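Local coordinates for putative uncharacterized protein (Dictyostelium purpureum, PDB 4R12), which probably serves as an essential subunit of gamma-secretase, the complex that cleaves membrane proteins such as Notch receptors and amyloid-beta precursor protein within the membrane, at residues Ser199-Phe204 with Glu279-Asp284; Met218-Thr223 with Pro382-Ser387; Gln311-Phe316 with Ser540-Leu545. All coordinates share one frame; numbering follows the deposited sequence.

Interaction 1: residues Ser199-Phe204 with Glu279-Asp284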
ATOM      1  N   SER A 199      -1.292  -0.380 -11.187  1.00 23.52           N
ATOM      2  CA  SER A 199      -0.478   0.818 -10.969  1.00 24.28           C
ATOM      3  C   SER A 199      -1.050   1.935 -11.817  1.00 22.59           C
ATOM      4  O   SER A 199      -1.884   1.683 -12.684  1.00 24.64           O
ATOM      5  CB  SER A 199       0.990   0.576 -11.333  1.00 26.03           C
ATOM      6  OG  SER A 199       1.530  -0.546 -10.646  1.00 23.62           O
ATOM      7  N   ILE A 200      -0.607   3.172 -11.576  1.00 24.36           N
ATOM      8  CA  ILE A 200      -1.061   4.314 -12.369  1.00 23.02           C
ATOM      9  C   ILE A 200       0.117   5.223 -12.713  1.00 23.81           C
ATOM     10  O   ILE A 200       0.934   5.547 -11.841  1.00 23.97           O
ATOM     11  CB  ILE A 200      -2.134   5.175 -11.642  1.00 22.26           C
ATOM     12  CG1 ILE A 200      -3.218   4.321 -10.975  1.00 24.46           C
ATOM     13  CG2 ILE A 200      -2.821   6.149 -12.615  1.00 22.52           C
ATOM     14  CD1 ILE A 200      -2.992   4.086  -9.480  1.00 25.73           C
ATOM     15  N   TRP A 201       0.224   5.617 -13.982  1.00 22.01           N
ATOM     16  CA  TRP A 201       1.245   6.599 -14.355  1.00 24.92           C
ATOM     17  C   TRP A 201       0.636   7.743 -15.148  1.00 24.96           C
ATOM     18  O   TRP A 201      -0.472   7.633 -15.698  1.00 25.94           O
ATOM     19  CB  TRP A 201       2.398   5.943 -15.146  1.00 24.62           C
ATOM     20  CG  TRP A 201       2.024   5.352 -16.472  1.00 25.70           C
ATOM     21  CD1 TRP A 201       1.567   4.087 -16.705  1.00 27.62           C
ATOM     22  CD2 TRP A 201       2.106   5.989 -17.753  1.00 28.88           C
ATOM     23  NE1 TRP A 201       1.341   3.902 -18.048  1.00 29.88           N
ATOM     24  CE2 TRP A 201       1.659   5.056 -18.711  1.00 29.40           C
ATOM     25  CE3 TRP A 201       2.485   7.268 -18.181  1.00 30.25           C
ATOM     26  CZ2 TRP A 201       1.592   5.358 -20.072  1.00 31.87           C
ATOM     27  CZ3 TRP A 201       2.416   7.562 -19.534  1.00 30.75           C
ATOM     28  CH2 TRP A 201       1.982   6.607 -20.461  1.00 31.59           C
ATOM     29  N   SER A 202       1.360   8.853 -15.205  1.00 24.30           N
ATOM     30  CA  SER A 202       0.788  10.076 -15.742  1.00 25.72           C
ATOM     31  C   SER A 202       1.861  11.031 -16.205  1.00 27.83           C
ATOM     32  O   SER A 202       2.948  11.079 -15.632  1.00 26.79           O
ATOM     33  CB  SER A 202      -0.084  10.765 -14.690  1.00 24.98           C
ATOM     34  OG  SER A 202      -0.647  11.964 -15.201  1.00 25.65           O
ATOM     35  N   SER A 203       1.518  11.805 -17.232  1.00 25.45           N
ATOM     36  CA  SER A 203       2.335  12.908 -17.707  1.00 26.81           C
ATOM     37  C   SER A 203       1.415  14.091 -18.030  1.00 28.63           C
ATOM     38  O   SER A 203       0.287  13.884 -18.465  1.00 30.33           O
ATOM     39  CB  SER A 203       3.136  12.489 -18.940  1.00 30.32           C
ATOM     40  OG  SER A 203       3.702  13.621 -19.577  1.00 33.49           O
ATOM     41  N   PHE A 204       1.879  15.312 -17.787  1.00 29.01           N
ATOM     42  CA  PHE A 204       1.136  16.505 -18.200  1.00 29.75           C
ATOM     43  C   PHE A 204       1.110  16.666 -19.723  1.00 31.83           C
ATOM     44  O   PHE A 204       0.222  17.342 -20.250  1.00 33.03           O
ATOM     45  CB  PHE A 204       1.729  17.773 -17.573  1.00 30.14           C
ATOM     46  CG  PHE A 204       1.368  17.975 -16.124  1.00 29.13           C
ATOM     47  CD1 PHE A 204       0.082  18.371 -15.756  1.00 28.55           C
ATOM     48  CD2 PHE A 204       2.322  17.800 -15.127  1.00 28.12           C
ATOM     49  CE1 PHE A 204      -0.247  18.574 -14.421  1.00 24.68           C
ATOM     50  CE2 PHE A 204       1.998  18.000 -13.782  1.00 25.77           C
ATOM     51  CZ  PHE A 204       0.717  18.395 -13.430  1.00 25.52           C
ATOM     52  N   GLU A 279       8.055  -4.158 -11.581  1.00 28.43           N
ATOM     53  CA  GLU A 279       8.608  -5.211 -12.440  1.00 31.53           C
ATOM     54  C   GLU A 279       7.777  -5.470 -13.698  1.00 32.01           C
ATOM     55  O   GLU A 279       8.333  -5.607 -14.796  1.00 31.29           O
ATOM     56  CB  GLU A 279       8.769  -6.520 -11.663  1.00 30.30           C
ATOM     57  CG  GLU A 279       9.908  -6.506 -10.652  1.00 34.87           C
ATOM     58  CD  GLU A 279      11.307  -6.480 -11.293  1.00 38.34           C
ATOM     59  OE1 GLU A 279      11.428  -6.498 -12.539  1.00 40.93           O
ATOM     60  OE2 GLU A 279      12.293  -6.443 -10.529  1.00 38.10           O
ATOM     61  N   TYR A 280       6.458  -5.538 -13.550  1.00 28.85           N
ATOM     62  CA  TYR A 280       5.592  -5.822 -14.693  1.00 29.50           C
ATOM     63  C   TYR A 280       5.679  -4.694 -15.720  1.00 31.10           C
ATOM     64  O   TYR A 280       5.782  -4.945 -16.912  1.00 30.96           O
ATOM     65  CB  TYR A 280       4.149  -6.024 -14.228  1.00 27.95           C
ATOM     66  CG  TYR A 280       3.197  -6.669 -15.220  1.00 29.63           C
ATOM     67  CD1 TYR A 280       2.620  -5.928 -16.250  1.00 28.13           C
ATOM     68  CD2 TYR A 280       2.816  -8.006 -15.078  1.00 30.11           C
ATOM     69  CE1 TYR A 280       1.724  -6.509 -17.138  1.00 29.68           C
ATOM     70  CE2 TYR A 280       1.920  -8.593 -15.959  1.00 31.51           C
ATOM     71  CZ  TYR A 280       1.375  -7.840 -16.986  1.00 31.26           C
ATOM     72  OH  TYR A 280       0.470  -8.409 -17.852  1.00 31.12           O
ATOM     73  N   PHE A 281       5.652  -3.451 -15.245  1.00 31.04           N
ATOM     74  CA  PHE A 281       5.725  -2.300 -16.141  1.00 28.65           C
ATOM     75  C   PHE A 281       7.049  -2.305 -16.913  1.00 30.85           C
ATOM     76  O   PHE A 281       7.058  -2.153 -18.131  1.00 29.74           O
ATOM     77  CB  PHE A 281       5.557  -0.991 -15.351  1.00 28.54           C
ATOM     78  CG  PHE A 281       5.392   0.231 -16.217  1.00 30.02           C
ATOM     79  CD1 PHE A 281       4.180   0.494 -16.839  1.00 29.83           C
ATOM     80  CD2 PHE A 281       6.435   1.126 -16.393  1.00 31.50           C
ATOM     81  CE1 PHE A 281       4.014   1.625 -17.627  1.00 30.85           C
ATOM     82  CE2 PHE A 281       6.277   2.266 -17.183  1.00 29.26           C
ATOM     83  CZ  PHE A 281       5.072   2.511 -17.802  1.00 30.57           C
ATOM     84  N   ILE A 282       8.158  -2.488 -16.198  1.00 29.22           N
ATOM     85  CA  ILE A 282       9.486  -2.565 -16.831  1.00 29.91           C
ATOM     86  C   ILE A 282       9.556  -3.708 -17.847  1.00 33.22           C
ATOM     87  O   ILE A 282      10.063  -3.536 -18.959  1.00 34.51           O
ATOM     88  CB  ILE A 282      10.599  -2.750 -15.785  1.00 30.74           C
ATOM     89  CG1 ILE A 282      10.785  -1.459 -14.992  1.00 28.11           C
ATOM     90  CG2 ILE A 282      11.932  -3.173 -16.452  1.00 30.93           C
ATOM     91  CD1 ILE A 282      11.515  -1.655 -13.679  1.00 28.35           C
ATOM     92  N   ASN A 283       9.034  -4.869 -17.463  1.00 31.35           N
ATOM     93  CA  ASN A 283       8.994  -6.002 -18.380  1.00 33.00           C
ATOM     94  C   ASN A 283       8.266  -5.649 -19.675  1.00 36.35           C
ATOM     95  O   ASN A 283       8.721  -6.000 -20.766  1.00 36.03           O
ATOM     96  CB  ASN A 283       8.335  -7.213 -17.721  1.00 33.84           C
ATOM     97  CG  ASN A 283       8.488  -8.471 -18.551  1.00 36.31           C
ATOM     98  OD1 ASN A 283       9.602  -8.889 -18.840  1.00 36.62           O
ATOM     99  ND2 ASN A 283       7.370  -9.082 -18.934  1.00 34.22           N
ATOM    100  N   ASP A 284       7.153  -4.933 -19.557  1.00 33.29           N
ATOM    101  CA  ASP A 284       6.396  -4.542 -20.740  1.00 34.24           C
ATOM    102  C   ASP A 284       7.142  -3.505 -21.579  1.00 35.97           C
ATOM    103  O   ASP A 284       7.137  -3.570 -22.810  1.00 36.49           O
ATOM    104  CB  ASP A 284       5.010  -4.017 -20.346  1.00 33.18           C
ATOM    105  CG  ASP A 284       3.994  -5.144 -20.160  1.00 35.39           C
ATOM    106  OD1 ASP A 284       4.371  -6.320 -20.362  1.00 33.31           O
ATOM    107  OD2 ASP A 284       2.823  -4.858 -19.832  1.00 31.56           O
TER

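Interaction 2: residues Met218-Thr223 with Pro382-Ser387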
ATOM      1  N   MET A 218       8.474   8.575  -8.763  1.00 22.31           N
ATOM      2  CA  MET A 218       7.643   7.417  -8.459  1.00 21.68           C
ATOM      3  C   MET A 218       7.620   7.076  -6.989  1.00 23.55           C
ATOM      4  O   MET A 218       8.447   7.576  -6.209  1.00 21.12           O
ATOM      5  CB  MET A 218       8.144   6.204  -9.229  1.00 22.19           C
ATOM      6  CG  MET A 218       9.470   5.679  -8.697  1.00 24.69           C
ATOM      7  SD  MET A 218      10.232   4.590  -9.918  1.00 30.62           S
ATOM      8  CE  MET A 218      11.413   3.717  -8.885  1.00 25.09           C
ATOM      9  N   LEU A 219       6.681   6.206  -6.624  1.00 23.02           N
ATOM     10  CA  LEU A 219       6.563   5.714  -5.262  1.00 20.56           C
ATOM     11  C   LEU A 219       5.714   4.452  -5.261  1.00 22.72           C
ATOM     12  O   LEU A 219       4.932   4.214  -6.195  1.00 22.73           O
ATOM     13  CB  LEU A 219       5.947   6.770  -4.332  1.00 20.89           C
ATOM     14  CG  LEU A 219       4.587   7.400  -4.657  1.00 22.92           C
ATOM     15  CD1 LEU A 219       3.404   6.476  -4.315  1.00 21.72           C
ATOM     16  CD2 LEU A 219       4.451   8.743  -3.916  1.00 21.15           C
ATOM     17  N   PRO A 220       5.868   3.635  -4.214  1.00 23.49           N
ATOM     18  CA  PRO A 220       4.968   2.502  -3.993  1.00 23.58           C
ATOM     19  C   PRO A 220       3.763   2.964  -3.179  1.00 21.82           C
ATOM     20  O   PRO A 220       3.960   3.451  -2.071  1.00 22.79           O
ATOM     21  CB  PRO A 220       5.843   1.519  -3.204  1.00 23.97           C
ATOM     22  CG  PRO A 220       6.759   2.416  -2.404  1.00 22.39           C
ATOM     23  CD  PRO A 220       6.994   3.652  -3.257  1.00 22.11           C
ATOM     24  N   PHE A 221       2.544   2.863  -3.700  1.00 19.54           N
ATOM     25  CA  PHE A 221       1.421   3.372  -2.902  1.00 20.05           C
ATOM     26  C   PHE A 221       0.692   2.290  -2.095  1.00 19.78           C
ATOM     27  O   PHE A 221      -0.094   2.621  -1.194  1.00 19.00           O
ATOM     28  CB  PHE A 221       0.415   4.157  -3.771  1.00 19.55           C
ATOM     29  CG  PHE A 221      -0.469   3.313  -4.667  1.00 22.90           C
ATOM     30  CD1 PHE A 221      -1.729   2.878  -4.231  1.00 23.17           C
ATOM     31  CD2 PHE A 221      -0.090   3.035  -5.974  1.00 33.03           C
ATOM     32  CE1 PHE A 221      -2.557   2.145  -5.067  1.00 32.57           C
ATOM     33  CE2 PHE A 221      -0.911   2.305  -6.814  1.00 36.06           C
ATOM     34  CZ  PHE A 221      -2.152   1.860  -6.362  1.00 29.66           C
ATOM     35  N   ASP A 222       0.956   1.018  -2.361  1.00 22.96           N
ATOM     36  CA  ASP A 222       0.274  -0.021  -1.590  1.00 22.75           C
ATOM     37  C   ASP A 222       0.926  -0.188  -0.213  1.00 23.37           C
ATOM     38  O   ASP A 222       2.077   0.208   0.007  1.00 21.69           O
ATOM     39  CB  ASP A 222       0.251  -1.360  -2.345  1.00 21.05           C
ATOM     40  CG  ASP A 222       1.634  -1.947  -2.556  1.00 23.52           C
ATOM     41  OD1 ASP A 222       2.515  -1.230  -3.066  1.00 23.32           O
ATOM     42  OD2 ASP A 222       1.842  -3.133  -2.209  1.00 24.52           O
ATOM     43  N   THR A 223       0.157  -0.750   0.717  1.00 22.55           N
ATOM     44  CA  THR A 223       0.568  -0.852   2.106  1.00 22.46           C
ATOM     45  C   THR A 223       0.357  -2.261   2.639  1.00 24.37           C
ATOM     46  O   THR A 223      -0.194  -3.126   1.946  1.00 24.17           O
ATOM     47  CB  THR A 223      -0.224   0.115   2.991  1.00 23.01           C
ATOM     48  OG1 THR A 223      -1.618  -0.093   2.742  1.00 23.37           O
ATOM     49  CG2 THR A 223       0.150   1.576   2.681  1.00 21.91           C
ATOM     50  N   PRO A 382      14.959  -1.358   0.831  1.00 28.75           N
ATOM     51  CA  PRO A 382      13.916  -1.907  -0.042  1.00 27.95           C
ATOM     52  C   PRO A 382      13.171  -0.792  -0.760  1.00 26.10           C
ATOM     53  O   PRO A 382      12.623   0.095  -0.105  1.00 26.24           O
ATOM     54  CB  PRO A 382      12.982  -2.641   0.928  1.00 29.45           C
ATOM     55  CG  PRO A 382      13.798  -2.916   2.126  1.00 28.93           C
ATOM     56  CD  PRO A 382      14.817  -1.811   2.225  1.00 28.28           C
ATOM     57  N   SER A 383      13.186  -0.814  -2.087  1.00 25.93           N
ATOM     58  CA  SER A 383      12.618   0.278  -2.864  1.00 26.20           C
ATOM     59  C   SER A 383      12.318  -0.171  -4.280  1.00 24.90           C
ATOM     60  O   SER A 383      12.958  -1.089  -4.800  1.00 27.50           O
ATOM     61  CB  SER A 383      13.573   1.477  -2.899  1.00 26.54           C
ATOM     62  OG  SER A 383      14.844   1.088  -3.388  1.00 27.15           O
ATOM     63  N   SER A 384      11.343   0.492  -4.890  1.00 24.27           N
ATOM     64  CA  SER A 384      10.914   0.201  -6.251  1.00 24.86           C
ATOM     65  C   SER A 384      12.000   0.479  -7.280  1.00 26.53           C
ATOM     66  O   SER A 384      11.975  -0.083  -8.386  1.00 25.71           O
ATOM     67  CB  SER A 384       9.660   1.018  -6.581  1.00 24.42           C
ATOM     68  OG  SER A 384       8.574   0.565  -5.791  1.00 23.85           O
ATOM     69  N   SER A 385      12.929   1.370  -6.927  1.00 25.20           N
ATOM     70  CA  SER A 385      14.072   1.674  -7.785  1.00 25.69           C
ATOM     71  C   SER A 385      14.911   0.429  -8.055  1.00 26.21           C
ATOM     72  O   SER A 385      15.569   0.321  -9.085  1.00 27.80           O
ATOM     73  CB  SER A 385      14.951   2.754  -7.154  1.00 25.42           C
ATOM     74  OG  SER A 385      14.296   4.009  -7.148  1.00 26.06           O
ATOM     75  N   MET A 386      14.893  -0.506  -7.112  1.00 27.33           N
ATOM     76  CA  MET A 386      15.584  -1.773  -7.299  1.00 28.63           C
ATOM     77  C   MET A 386      15.172  -2.495  -8.586  1.00 31.14           C
ATOM     78  O   MET A 386      15.993  -3.186  -9.206  1.00 30.60           O
ATOM     79  CB  MET A 386      15.345  -2.687  -6.100  1.00 29.08           C
ATOM     80  CG  MET A 386      16.065  -2.239  -4.843  1.00 28.82           C
ATOM     81  SD  MET A 386      15.737  -3.338  -3.447  1.00 31.38           S
ATOM     82  CE  MET A 386      17.070  -2.878  -2.347  1.00 31.93           C
ATOM     83  N   SER A 387      13.917  -2.342  -8.993  1.00 29.04           N
ATOM     84  CA  SER A 387      13.457  -3.005 -10.207  1.00 29.31           C
ATOM     85  C   SER A 387      14.150  -2.415 -11.426  1.00 31.22           C
ATOM     86  O   SER A 387      14.497  -3.139 -12.360  1.00 31.50           O
ATOM     87  CB  SER A 387      11.938  -2.893 -10.350  1.00 29.60           C
ATOM     88  OG  SER A 387      11.295  -3.502  -9.247  1.00 27.66           O
TER

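Interaction 3: residues Gln311-Phe316 with Ser540-Leu545. With NAG (2-acetamido-2-deoxy-beta-D-glucopyranose), chain B.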
ATOM      1  N   GLN A 311       3.395   1.546 -24.600  1.00 35.27           N
ATOM      2  CA  GLN A 311       4.162   1.069 -25.747  1.00 39.01           C
ATOM      3  C   GLN A 311       4.351   2.200 -26.738  1.00 39.13           C
ATOM      4  O   GLN A 311       5.425   2.372 -27.310  1.00 40.64           O
ATOM      5  CB  GLN A 311       3.465  -0.111 -26.429  1.00 39.38           C
ATOM      6  CG  GLN A 311       4.258  -0.686 -27.602  1.00 44.53           C
ATOM      7  CD  GLN A 311       3.488  -1.745 -28.368  1.00 45.79           C
ATOM      8  OE1 GLN A 311       2.357  -1.515 -28.809  1.00 48.41           O
ATOM      9  NE2 GLN A 311       4.094  -2.914 -28.529  1.00 44.90           N
ATOM     10  N   THR A 312       3.290   2.975 -26.922  1.00 36.59           N
ATOM     11  CA  THR A 312       3.290   4.086 -27.856  1.00 38.02           C
ATOM     12  C   THR A 312       4.259   5.205 -27.462  1.00 40.79           C
ATOM     13  O   THR A 312       4.922   5.791 -28.317  1.00 40.81           O
ATOM     14  CB  THR A 312       1.865   4.677 -27.983  1.00 39.28           C
ATOM     15  OG1 THR A 312       0.947   3.643 -28.360  1.00 40.14           O
ATOM     16  CG2 THR A 312       1.824   5.792 -29.014  1.00 42.77           C
ATOM     17  N   GLN A 313       4.358   5.488 -26.168  1.00 37.03           N
ATOM     18  CA  GLN A 313       5.004   6.718 -25.720  1.00 36.05           C
ATOM     19  C   GLN A 313       6.273   6.570 -24.889  1.00 35.46           C
ATOM     20  O   GLN A 313       7.086   7.505 -24.823  1.00 35.03           O
ATOM     21  CB  GLN A 313       4.016   7.546 -24.895  1.00 34.85           C
ATOM     22  CG  GLN A 313       2.739   7.914 -25.611  1.00 38.84           C
ATOM     23  CD  GLN A 313       1.879   8.831 -24.771  1.00 37.01           C
ATOM     24  OE1 GLN A 313       2.361   9.834 -24.247  1.00 35.30           O
ATOM     25  NE2 GLN A 313       0.602   8.485 -24.627  1.00 37.10           N
ATOM     26  N   ILE A 314       6.433   5.446 -24.212  1.00 35.70           N
ATOM     27  CA  ILE A 314       7.521   5.350 -23.254  1.00 35.45           C
ATOM     28  C   ILE A 314       8.630   4.450 -23.763  1.00 36.79           C
ATOM     29  O   ILE A 314       8.445   3.262 -24.033  1.00 37.15           O
ATOM     30  CB  ILE A 314       7.037   4.858 -21.865  1.00 33.43           C
ATOM     31  CG1 ILE A 314       6.050   5.870 -21.271  1.00 33.89           C
ATOM     32  CG2 ILE A 314       8.223   4.697 -20.904  1.00 30.81           C
ATOM     33  CD1 ILE A 314       5.483   5.453 -19.931  1.00 32.46           C
ATOM     34  N   ASN A 315       9.803   5.028 -23.958  1.00 40.27           N
ATOM     35  CA  ASN A 315      11.017   4.306 -24.304  1.00 38.68           C
ATOM     36  C   ASN A 315      11.865   4.144 -23.065  1.00 36.43           C
ATOM     37  O   ASN A 315      12.295   5.097 -22.523  1.00 37.90           O
ATOM     38  CB  ASN A 315      11.774   5.078 -25.372  1.00 43.51           C
ATOM     39  CG  ASN A 315      13.045   4.394 -25.822  1.00 44.48           C
ATOM     40  OD1 ASN A 315      13.578   3.559 -25.149  1.00 42.29           O
ATOM     41  ND2 ASN A 315      13.529   4.783 -26.969  1.00 48.16           N
ATOM     42  N   PHE A 316      12.067   2.923 -22.618  1.00 34.20           N
ATOM     43  CA  PHE A 316      12.796   2.668 -21.405  1.00 36.74           C
ATOM     44  C   PHE A 316      14.109   3.399 -21.364  1.00 37.85           C
ATOM     45  O   PHE A 316      14.455   3.974 -20.388  1.00 35.64           O
ATOM     46  CB  PHE A 316      13.037   1.183 -21.194  1.00 36.55           C
ATOM     47  CG  PHE A 316      13.764   0.856 -19.927  1.00 37.61           C
ATOM     48  CD1 PHE A 316      13.091   0.684 -18.767  1.00 36.20           C
ATOM     49  CD2 PHE A 316      15.116   0.703 -19.911  1.00 37.67           C
ATOM     50  CE1 PHE A 316      13.740   0.383 -17.606  1.00 35.64           C
ATOM     51  CE2 PHE A 316      15.778   0.385 -18.771  1.00 37.14           C
ATOM     52  CZ  PHE A 316      15.089   0.227 -17.606  1.00 39.00           C
ATOM     53  N   SER A 540      -9.787  14.786 -20.943  1.00 28.08           N
ATOM     54  CA  SER A 540      -8.641  14.161 -21.588  1.00 28.96           C
ATOM     55  C   SER A 540      -7.405  14.322 -20.716  1.00 27.86           C
ATOM     56  O   SER A 540      -7.095  15.420 -20.271  1.00 28.75           O
ATOM     57  CB  SER A 540      -8.410  14.774 -22.964  1.00 32.49           C
ATOM     58  OG  SER A 540      -9.527  14.541 -23.804  1.00 33.18           O
ATOM     59  N   SER A 541      -6.713  13.217 -20.483  1.00 28.71           N
ATOM     60  CA  SER A 541      -5.482  13.209 -19.682  1.00 28.68           C
ATOM     61  C   SER A 541      -4.596  12.045 -20.090  1.00 28.16           C
ATOM     62  O   SER A 541      -5.090  10.945 -20.343  1.00 27.28           O
ATOM     63  CB  SER A 541      -5.806  13.107 -18.187  1.00 25.20           C
ATOM     64  OG  SER A 541      -4.627  13.072 -17.397  1.00 25.34           O
ATOM     65  N   ASN A 542      -3.288  12.284 -20.114  1.00 28.21           N
ATOM     66  CA  ASN A 542      -2.294  11.251 -20.404  1.00 28.29           C
ATOM     67  C   ASN A 542      -1.969  10.444 -19.144  1.00 26.66           C
ATOM     68  O   ASN A 542      -0.824  10.406 -18.679  1.00 24.96           O
ATOM     69  CB  ASN A 542      -1.027  11.891 -20.988  1.00 29.80           C
ATOM     70  CG  ASN A 542      -0.166  10.904 -21.746  1.00 32.19           C
ATOM     71  OD1 ASN A 542      -0.588   9.790 -22.038  1.00 31.56           O
ATOM     72  ND2 ASN A 542       1.048  11.315 -22.072  1.00 33.34           N
ATOM     73  N   THR A 543      -3.001   9.798 -18.609  1.00 28.30           N
ATOM     74  CA  THR A 543      -2.932   9.050 -17.353  1.00 26.79           C
ATOM     75  C   THR A 543      -3.474   7.650 -17.591  1.00 27.00           C
ATOM     76  O   THR A 543      -4.505   7.492 -18.241  1.00 28.84           O
ATOM     77  CB  THR A 543      -3.754   9.751 -16.252  1.00 25.57           C
ATOM     78  OG1 THR A 543      -3.207  11.054 -16.014  1.00 25.74           O
ATOM     79  CG2 THR A 543      -3.758   8.946 -14.940  1.00 24.20           C
ATOM     80  N   HIS A 544      -2.794   6.634 -17.067  1.00 26.07           N
ATOM     81  CA  HIS A 544      -3.035   5.261 -17.510  1.00 27.42           C
ATOM     82  C   HIS A 544      -2.857   4.238 -16.401  1.00 26.86           C
ATOM     83  O   HIS A 544      -1.935   4.338 -15.588  1.00 25.31           O
ATOM     84  CB  HIS A 544      -2.094   4.923 -18.680  1.00 27.66           C
ATOM     85  CG  HIS A 544      -2.126   5.946 -19.775  1.00 29.76           C
ATOM     86  ND1 HIS A 544      -3.128   5.991 -20.720  1.00 32.78           N
ATOM     87  CD2 HIS A 544      -1.315   6.999 -20.033  1.00 30.62           C
ATOM     88  CE1 HIS A 544      -2.918   7.012 -21.534  1.00 33.77           C
ATOM     89  NE2 HIS A 544      -1.822   7.639 -21.138  1.00 33.33           N
ATOM     90  N   LEU A 545      -3.750   3.258 -16.377  1.00 27.16           N
ATOM     91  CA  LEU A 545      -3.579   2.096 -15.522  1.00 26.68           C
ATOM     92  C   LEU A 545      -2.598   1.102 -16.133  1.00 27.73           C
ATOM     93  O   LEU A 545      -2.516   0.983 -17.356  1.00 28.72           O
ATOM     94  CB  LEU A 545      -4.924   1.399 -15.300  1.00 26.59           C
ATOM     95  CG  LEU A 545      -6.031   2.216 -14.631  1.00 26.52           C
ATOM     96  CD1 LEU A 545      -7.367   1.496 -14.786  1.00 31.95           C
ATOM     97  CD2 LEU A 545      -5.712   2.419 -13.162  1.00 25.25           C
TER
HETATM   98  C1  NAG B   1      14.900   4.595 -27.366  1.00 59.23           C
HETATM   99  C2  NAG B   1      14.917   4.460 -28.864  1.00 60.53           C
HETATM  100  C3  NAG B   1      16.312   4.407 -29.443  1.00 61.73           C
HETATM  101  C4  NAG B   1      17.365   5.177 -28.691  1.00 61.58           C
HETATM  102  C5  NAG B   1      17.078   5.309 -27.209  1.00 60.22           C
HETATM  103  C6  NAG B   1      17.945   6.325 -26.526  1.00 60.07           C
HETATM  104  C7  NAG B   1      13.381   3.235 -30.192  1.00 60.84           C
HETATM  105  C8  NAG B   1      12.506   2.034 -30.227  1.00 60.64           C
HETATM  106  N2  NAG B   1      14.281   3.242 -29.247  1.00 60.64           N
HETATM  107  O3  NAG B   1      16.282   4.881 -30.781  1.00 62.90           O
HETATM  108  O4  NAG B   1      18.436   4.278 -28.814  1.00 62.64           O
HETATM  109  O5  NAG B   1      15.733   5.673 -27.041  1.00 59.27           O
HETATM  110  O6  NAG B   1      17.745   7.590 -27.112  1.00 60.55           O
HETATM  111  O7  NAG B   1      13.268   4.125 -30.977  1.00 61.37           O

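Interaction 1: residues Ser199-Phe204 with Glu279-Asp284
W201 on strand 192-203 and F281 on helix 276-287 meet through their rings, the pair of residues that carries the whole contact. The touching atoms are few: CE1 of F281 lies 3.5 Å from W201 NE1 and 3.6 Å from W201 CD1, so the phenylalanine addresses the five-membered part of the indole. Its CZ sits over one face of the tryptophan, displaced toward the rim. The ring planes are inclined by 57°, and the centroid of the phenylalanine ring is 5.0 Å from that of the five-membered ring. This oblique meeting is neither a stack nor a T-shaped pair, and the two side chains cross nearly at right angles. No hydrogen bond joins the two segments.

Torsions explain how the rings come together across the gap between backbones. In F281, CG is anti to the backbone N (chi1 -170°), which sends the ring out from the helix. W201 places CG between its backbone N and carbonyl carbon (chi1 64°), the crowded position, and this turns the indole toward the helix, its five-membered part meeting F281.

I314 packs against both rings, while V264 and H544 also touch the indole. Helix 276-287 packs through F281 on one side of strand 192-203, which runs between its antiparallel neighbours 262-268 and 542-548; I200 points onto helix 500-512.

Interaction 2: residues Met218-Thr223 with Pro382-Ser387
M218 and P220, at the end of strand 214-220 in the aminopeptidase-like large lobe of nicastrin, pack against S384 and S385 where the chain turns into helix 385-389. The family to which this lobe belongs is related to zinc exopeptidases.

The apolar part of the contact is made mainly by the M218 methyl. The side chain is extended beyond CG (chi2 -163°, chi3 -162°), which carries CE away from the strand to the opposing backbone. There M218 CE lies 3.7 Å from S384 C, the carbonyl carbon, and 3.4 Å from S385 N, with S384 CB a little farther off. P220 adds a looser touch through its ring.

Polar groups line the same junction but do not bond across it. The hydroxyl of S384 is hydrogen-bonded to E271 and that of S385 to E324, whose carboxylate also takes the backbone N of S384. D222 in turn accepts from the backbone N atoms of E271 and R272, a second shell around the first glutamate. Within 382-387 the chain coils tightly, S387 N bonding to S384 O at 3.0 Å.

The nearest side-chain approach is M218 CE to S385 OG, 3.4 Å; P220 CB stands 3.9 Å from S384 OG.

Interaction 3: residues Gln311-Phe316 with Ser540-Leu545
A pair of side-chain amides, Q313 and N542, joins the last turn of helix 309-313 to an inverse gamma turn leading into strand 542-548, on the large-lobe side that carries the N-linked glycan of N315. The two side chains approach from opposite directions with their amide planes only 12° apart, and each gives one hydrogen bond to the other. N542 ND2 donates to Q313 OE1 over 2.9 Å, lying in the carbonyl plane of the glutamine and using a lone pair of its oxygen. The return bond, from Q313 NE2 to N542 OD1, is 3.1 Å long, with its donor tilted from the carbonyl plane. An extended glutamine chain (chi2 -175°) carries the amide across to the asparagine.

N542 OD1 is gripped a second time: H544 NE2 donates to it over 2.6 Å, nearly straight at 169° and in the plane of the imidazole. The two donors reach this oxygen from opposite faces of its plane. H544 ND1 is hydrogen-bonded to D307, so the ring has polar partners at both nitrogens, consistent with a positively charged imidazole. Both amides also bond to backbone atoms: Q313 OE1 accepts from I208 N and N542 ND2 reaches S205 O, which together fix the rotation of both amides. With an alanine in place of N542, Q313 NE2 and H544 NE2 would probably lose their shared acceptor, and the glutamine amide would be freer to turn.

The turn centred on N542 is closed by a weak bond, T543 N to S541 O. Beyond the helix end, N315 OD1 bonds to T317 OG1 within the glycosylation sequon, and N315 ND2 is linked covalently to C1 of the N-acetylglucosamine at 1.4 Å.

Overall arrangement
Followed from the N terminus, strand 192-203 supplies the first half of interaction 1, and strand 214-220 then opens interaction 2. Interaction 1 closes when helix 276-287 returns to the first strand, so these two contacts cross in sequence. Residues 311-316 open interaction 3 before 382-387 close interaction 2, a second crossing; 540-545 finally close interaction 3 after the longest of the three loops. Interactions 1 and 3 lie in series along the chain, yet their centres are about 8 Å apart, because strands 192-203 and 542-548 are sheet neighbours. Together the contacts tie the large-lobe strands to helix 276-287, helix 309-313 and helix 385-389.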